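Side-chain contacts in stage 0 sporulation protein A homolog (Desulfitobacterium hafniense, PDB 3MJQ), which may help to activate sporulation genes under nutritional stress, the chain described here being its PAS domain: residues K58-A61 with E62-G66; L32-T35 with H36-M40; T48-G51 with K52-E55. The protein carries 1 engineered substitution. All coordinates share one frame; numbering follows the deposited sequence.

Contact 1: K58-A61 with E62-G66; sequences KILA and ELFAG
Leu60 and Phe64, one helical turn apart, make the main apolar pair: their side chains run side by side in the same direction, and Leu60 CD1 lies 3.9 Å from Phe64 CE2. With Leu60 CG opposite the backbone nitrogen (chi1 -172°), the branch sits beside the carbonyl carbon, where it can meet the ring. The ring also turns its edge to Leu60 O, which lies in the ring plane. On the neighbouring flank Ile59 CG2 approaches Leu63 CG at 4.2 Å.

Among the backbone bonds, Leu63 N to Ile59 O is well formed at 2.8 Å and 168°. Further on the bonds lengthen: Phe64 N shares Leu60 O and Ala61 O, both weak at 3.4 Å, and Ala65 N reaches Ala61 O weakly.

The charged pair does not close, since Lys58 NZ and Glu62 OE2 stay 6.1 Å apart; Glu62 OE1 has a long, weak ion pair with Lys68 instead.

Outside the helix, Ile15 and Leu100 of the sheet receive Phe64. The positive phi of Gly66 (110°), with Gly66 N directed weakly to Leu63 O and Lys67 N to Glu62 O, marks a Schellman motif ending helix 53-65 of the PAS domain.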
loop_
_atom_site.group_PDB
_atom_site.type_symbol
_atom_site.label_atom_id
_atom_site.label_comp_id
_atom_site.label_asym_id
_atom_site.label_seq_id
_atom_site.Cartn_x
_atom_site.Cartn_y
_atom_site.Cartn_z
ATOM N N LYS A 58 19.829 10.149 6.610
ATOM C CA LYS A 58 20.007 9.073 7.566
ATOM C C LYS A 58 18.732 8.273 7.709
ATOM O O LYS A 58 18.769 7.048 7.706
ATOM C CB LYS A 58 20.427 9.622 8.923
ATOM C CG LYS A 58 21.882 9.340 9.278
ATOM C CD LYS A 58 22.118 7.871 9.674
ATOM C CE LYS A 58 23.574 7.614 10.094
ATOM N NZ LYS A 58 23.774 6.257 10.690
ATOM N N ILE A 59 17.604 8.962 7.842
ATOM C CA ILE A 59 16.316 8.284 7.978
ATOM C C ILE A 59 16.135 7.341 6.797
ATOM O O ILE A 59 15.843 6.157 6.965
ATOM C CB ILE A 59 15.148 9.291 7.978
ATOM C CG1 ILE A 59 15.310 10.273 9.138
ATOM C CG2 ILE A 59 13.818 8.557 8.103
ATOM C CD1 ILE A 59 15.086 9.663 10.496
ATOM N N LEU A 60 16.321 7.884 5.600
ATOM C CA LEU A 60 16.187 7.108 4.376
ATOM C C LEU A 60 17.074 5.885 4.478
ATOM O O LEU A 60 16.729 4.808 4.005
ATOM C CB LEU A 60 16.595 7.945 3.157
ATOM C CG LEU A 60 16.318 7.287 1.803
ATOM C CD1 LEU A 60 14.871 6.884 1.740
ATOM C CD2 LEU A 60 16.637 8.235 0.668
ATOM N N ALA A 61 18.229 6.065 5.104
ATOM C CA ALA A 61 19.170 4.979 5.292
ATOM C C ALA A 61 18.526 3.892 6.152
ATOM O O ALA A 61 18.554 2.719 5.793
ATOM C CB ALA A 61 20.424 5.499 5.955
ATOM N N GLU A 62 17.943 4.286 7.281
ATOM C CA GLU A 62 17.290 3.342 8.183
ATOM C C GLU A 62 16.126 2.620 7.503
ATOM O O GLU A 62 15.973 1.406 7.642
ATOM C CB GLU A 62 16.748 4.072 9.407
ATOM C CG GLU A 62 17.777 4.807 10.233
ATOM C CD GLU A 62 17.121 5.711 11.259
ATOM O OE1 GLU A 62 15.938 5.473 11.593
ATOM O OE2 GLU A 62 17.783 6.655 11.738
ATOM N N LEU A 63 15.301 3.379 6.782
ATOM C CA LEU A 63 14.136 2.823 6.096
ATOM C C LEU A 63 14.467 1.601 5.264
ATOM O O LEU A 63 13.696 0.642 5.245
ATOM C CB LEU A 63 13.466 3.875 5.203
ATOM C CG LEU A 63 12.850 5.079 5.921
ATOM C CD1 LEU A 63 11.891 5.800 4.977
ATOM C CD2 LEU A 63 12.121 4.621 7.165
ATOM N N PHE A 64 15.603 1.642 4.572
ATOM C CA PHE A 64 16.038 0.520 3.747
ATOM C C PHE A 64 16.538 -0.624 4.629
ATOM O O PHE A 64 16.368 -1.795 4.296
ATOM C CB PHE A 64 17.151 0.967 2.804
ATOM C CG PHE A 64 16.657 1.595 1.540
ATOM C CD1 PHE A 64 16.287 0.807 0.460
ATOM C CD2 PHE A 64 16.569 2.974 1.423
ATOM C CE1 PHE A 64 15.837 1.384 -0.722
ATOM C CE2 PHE A 64 16.121 3.562 0.246
ATOM C CZ PHE A 64 15.754 2.765 -0.828
ATOM N N ALA A 65 17.156 -0.272 5.756
ATOM C CA ALA A 65 17.670 -1.260 6.702
ATOM C C ALA A 65 16.513 -2.070 7.274
ATOM O O ALA A 65 16.692 -3.219 7.663
ATOM C CB ALA A 65 18.427 -0.565 7.834
ATOM N N GLY A 66 15.332 -1.462 7.316
ATOM C CA GLY A 66 14.152 -2.130 7.837
ATOM C C GLY A 66 13.747 -1.521 9.161
ATOM O O GLY A 66 12.752 -1.908 9.768
#

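Contact 2: L32-T35 with H36-M40; sequences LGYT and HEELM. Engineered in segment 32-35: Thr35 (natural residue Pro).
The phenol ring of Tyr34 meets the carboxylate of Glu38 edge-on: Glu38 OE1 lies near the ring plane, 3.7 Å from Tyr34 CD1, and the ring and carboxylate planes are 65° apart. Leu39 CD1 approaches the same side chain obliquely, reaching mainly Tyr34 CB, where the two residues make apolar contact and cross at about a right angle.

These groups gather at the N-terminal end of helix 36-41 in the PAS domain, with Thr35 at the N-cap and Glu38 three residues on. The bond from Thr35 N to Glu38 OE1, 2.6 Å long and 167° at the hydrogen, is the one that a capping box directs back from the helix; the reciprocal half is missing, for the Thr35 side chain makes no capping bond. Thr35 is engineered, proline being the natural residue, so this bond describes the construct. Glu38 gets there by a chain extended beyond CG, which brings the carboxylate back to the backbone N-H of the N-cap residue. The helix itself starts with Leu39 N to Thr35 O, although the place of that oxygen is less sure.

Behind the turn, Leu39 packs on Ala24, Val28 and Pro29, joining the helix start to strand 21-24 and helix 27-32. Glu38 has work for both oxygens: OE2 forms a salt bridge with Lys78 NZ, while OE1 receives Thr35 N from above the carboxylate plane, 41° out of it.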
loop_
_atom_site.group_PDB
_atom_site.type_symbol
_atom_site.label_atom_id
_atom_site.label_comp_id
_atom_site.label_asym_id
_atom_site.label_seq_id
_atom_site.Cartn_x
_atom_site.Cartn_y
_atom_site.Cartn_z
ATOM N N LEU A 32 1.151 17.937 -4.227
ATOM C CA LEU A 32 2.394 18.650 -3.966
ATOM C C LEU A 32 2.650 19.884 -4.836
ATOM O O LEU A 32 3.586 20.650 -4.593
ATOM C CB LEU A 32 3.555 17.669 -4.091
ATOM C CG LEU A 32 4.201 17.238 -2.776
ATOM C CD1 LEU A 32 3.198 17.273 -1.614
ATOM C CD2 LEU A 32 4.804 15.861 -2.998
ATOM N N GLY A 33 1.824 20.075 -5.855
ATOM C CA GLY A 33 1.999 21.235 -6.714
ATOM C C GLY A 33 3.144 21.150 -7.708
ATOM O O GLY A 33 3.421 22.111 -8.414
ATOM N N TYR A 34 3.814 19.996 -7.746
ATOM C CA TYR A 34 4.905 19.741 -8.691
ATOM C C TYR A 34 4.412 18.836 -9.805
ATOM O O TYR A 34 3.353 18.207 -9.708
ATOM C CB TYR A 34 6.059 19.003 -8.035
ATOM C CG TYR A 34 6.844 19.723 -6.982
ATOM C CD1 TYR A 34 7.741 20.740 -7.307
ATOM C CD2 TYR A 34 6.721 19.348 -5.641
ATOM C CE1 TYR A 34 8.489 21.362 -6.327
ATOM C CE2 TYR A 34 7.465 19.970 -4.667
ATOM C CZ TYR A 34 8.337 20.967 -5.022
ATOM O OH TYR A 34 9.061 21.563 -4.040
ATOM N N THR A 35 5.182 18.790 -10.877
ATOM C CA THR A 35 4.878 17.977 -12.036
ATOM C C THR A 35 5.574 16.607 -12.091
ATOM O O THR A 35 6.578 16.365 -11.410
ATOM C CB THR A 35 5.244 18.736 -13.247
ATOM O OG1 THR A 35 4.540 19.978 -13.225
ATOM C CG2 THR A 35 4.875 17.969 -14.485
ATOM N N HIS A 36 5.010 15.715 -12.903
ATOM C CA HIS A 36 5.553 14.371 -13.062
ATOM C C HIS A 36 6.937 14.442 -13.687
ATOM O O HIS A 36 7.844 13.700 -13.317
ATOM C CB HIS A 36 4.655 13.522 -13.958
ATOM C CG HIS A 36 5.111 12.102 -14.081
ATOM N ND1 HIS A 36 4.795 11.142 -13.149
ATOM C CD2 HIS A 36 5.924 11.497 -14.984
ATOM C CE1 HIS A 36 5.391 10.004 -13.467
ATOM N NE2 HIS A 36 6.084 10.197 -14.575
ATOM N N GLU A 37 7.088 15.327 -14.660
ATOM C CA GLU A 37 8.373 15.493 -15.313
ATOM C C GLU A 37 9.327 15.893 -14.210
ATOM O O GLU A 37 10.287 15.179 -13.922
ATOM C CB GLU A 37 8.304 16.592 -16.376
ATOM C CG GLU A 37 7.518 16.198 -17.619
ATOM C CD GLU A 37 6.103 15.735 -17.299
ATOM O OE1 GLU A 37 5.334 16.527 -16.710
ATOM O OE2 GLU A 37 5.758 14.579 -17.638
ATOM N N GLU A 38 9.028 17.024 -13.577
ATOM C CA GLU A 38 9.836 17.556 -12.487
ATOM C C GLU A 38 10.093 16.440 -11.490
ATOM O O GLU A 38 11.238 16.110 -11.175
ATOM C CB GLU A 38 9.092 18.694 -11.795
ATOM C CG GLU A 38 8.516 19.736 -12.723
ATOM C CD GLU A 38 7.787 20.816 -11.961
ATOM O OE1 GLU A 38 7.103 20.469 -10.979
ATOM O OE2 GLU A 38 7.886 22.002 -12.337
ATOM N N LEU A 39 9.001 15.857 -11.010
ATOM C CA LEU A 39 9.032 14.762 -10.054
ATOM C C LEU A 39 10.031 13.646 -10.377
ATOM O O LEU A 39 10.698 13.132 -9.484
ATOM C CB LEU A 39 7.627 14.160 -9.927
ATOM C CG LEU A 39 6.808 14.383 -8.649
ATOM C CD1 LEU A 39 6.732 15.858 -8.310
ATOM C CD2 LEU A 39 5.403 13.794 -8.840
HETATM N N MSE A 40 10.143 13.270 -11.644
HETATM C CA MSE A 40 11.051 12.189 -12.003
HETATM C C MSE A 40 12.533 12.521 -11.842
HETATM O O MSE A 40 13.370 11.632 -11.670
HETATM C CB MSE A 40 10.748 11.716 -13.428
HETATM C CG MSE A 40 9.409 10.977 -13.547
HETATM SE SE MSE A 40 9.265 9.491 -12.287
HETATM C CE MSE A 40 8.239 10.350 -10.899
#

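Contact 3: T48-G51 with K52-E55; sequences TSAG and KMAE
A type I beta turn from Ser49 to Lys52 brings the chain from helix 44-48 into helix 53-65 of the PAS domain, and Lys52 occupies the N-cap position of the second helix. The closing bond supports the turn, Lys52 N donating to Ser49 O at 2.7 Å with 142° at the hydrogen, and the helix-like backbone angles of Ala50 and Gly51 make it type I.

Side chains then fold back over this frame. Ser49 CB is directed toward the following segment and comes to 3.2 Å from Lys52 O, across the mouth of the turn. Met53, a selenomethionine, returns toward the turn because its chain bends at chi2 (-53°) and again at chi3. This puts Met53 SE 3.5 Å from Ser49 O and carries its methyl group toward Ala50. The position of that methyl group is doubtful, as the model crowds it against the Ala50 carbonyl, and no apolar pairing with Ala50 can be rested on it.

Lys52 behaves differently. Its CB and CG lie alongside the Gly51 carbonyl group, but the rest of the chain leads away from the turn. Most of the touching residues are exposed. On the side of the preceding helix, Thr48 OG1 has a weak hydrogen bond to Ile44 O and a second one, 3.1 Å long, with Ser49 OG, in which either hydroxyl may be the donor.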
loop_
_atom_site.group_PDB
_atom_site.type_symbol
_atom_site.label_atom_id
_atom_site.label_comp_id
_atom_site.label_asym_id
_atom_site.label_seq_id
_atom_site.Cartn_x
_atom_site.Cartn_y
_atom_site.Cartn_z
ATOM N N THR A 48 10.996 16.054 1.373
ATOM C CA THR A 48 10.885 15.690 2.771
ATOM C C THR A 48 11.820 16.425 3.733
ATOM O O THR A 48 11.413 16.763 4.850
ATOM C CB THR A 48 11.136 14.199 2.932
ATOM O OG1 THR A 48 12.518 13.921 2.671
ATOM C CG2 THR A 48 10.270 13.422 1.958
ATOM N N SER A 49 13.060 16.677 3.303
ATOM C CA SER A 49 14.056 17.321 4.170
ATOM C C SER A 49 14.774 18.568 3.617
ATOM O O SER A 49 15.961 18.767 3.877
ATOM C CB SER A 49 15.112 16.278 4.576
ATOM O OG SER A 49 14.544 14.991 4.792
ATOM N N ALA A 50 14.050 19.410 2.888
ATOM C CA ALA A 50 14.614 20.622 2.285
ATOM C C ALA A 50 15.726 21.336 3.076
ATOM O O ALA A 50 16.755 21.729 2.516
ATOM C CB ALA A 50 13.491 21.598 1.973
ATOM N N GLY A 51 15.544 21.504 4.376
ATOM C CA GLY A 51 16.574 22.198 5.123
ATOM C C GLY A 51 17.468 21.286 5.925
ATOM O O GLY A 51 18.429 21.741 6.539
ATOM N N LYS A 52 17.164 19.996 5.919
ATOM C CA LYS A 52 17.956 19.048 6.687
ATOM C C LYS A 52 18.281 17.786 5.891
ATOM O O LYS A 52 17.795 16.708 6.222
ATOM C CB LYS A 52 17.199 18.680 7.971
ATOM C CG LYS A 52 16.795 19.888 8.811
ATOM C CD LYS A 52 16.061 19.491 10.089
ATOM C CE LYS A 52 15.748 20.704 10.971
ATOM N NZ LYS A 52 16.971 21.399 11.472
HETATM N N MSE A 53 19.116 17.923 4.858
HETATM C CA MSE A 53 19.498 16.799 3.989
HETATM C C MSE A 53 20.212 15.671 4.696
HETATM O O MSE A 53 20.039 14.505 4.340
HETATM C CB MSE A 53 20.400 17.267 2.848
HETATM C CG MSE A 53 19.782 18.300 1.931
HETATM SE SE MSE A 53 18.077 17.743 1.226
HETATM C CE MSE A 53 17.264 19.440 1.247
ATOM N N ALA A 54 21.035 16.032 5.678
ATOM C CA ALA A 54 21.811 15.066 6.449
ATOM C C ALA A 54 20.933 14.192 7.331
ATOM O O ALA A 54 21.075 12.977 7.334
ATOM C CB ALA A 54 22.843 15.789 7.297
ATOM N N GLU A 55 20.034 14.803 8.091
ATOM C CA GLU A 55 19.160 14.015 8.941
ATOM C C GLU A 55 18.172 13.264 8.056
ATOM O O GLU A 55 17.706 12.179 8.394
ATOM C CB GLU A 55 18.416 14.912 9.935
ATOM C CG GLU A 55 19.315 15.557 10.999
ATOM C CD GLU A 55 19.672 17.000 10.686
ATOM O OE1 GLU A 55 20.130 17.276 9.553
ATOM O OE2 GLU A 55 19.495 17.859 11.580
#

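All three contacts lie near the surface of one PAS domain, but each marks a different point on a helix. Contacts 3 and 1 both use helix 53-65, the first at its start and the second at its glycine-terminated end, with centres about 14 Å apart. Contact 2 opens helix 36-41 and sits across the chain's centre from contact 1, about 24 Å between centres. Their chemistry follows these places: contact 1 joins apolar side-chain pairs to helical backbone bonds and is backed by the sheet, contact 2 adds a side-chain carboxylate to a helix start, and contact 3 depends on a backbone turn. Among the touching residues, contacts 1 and 2 each have one buried leucine; contact 3 has none buried.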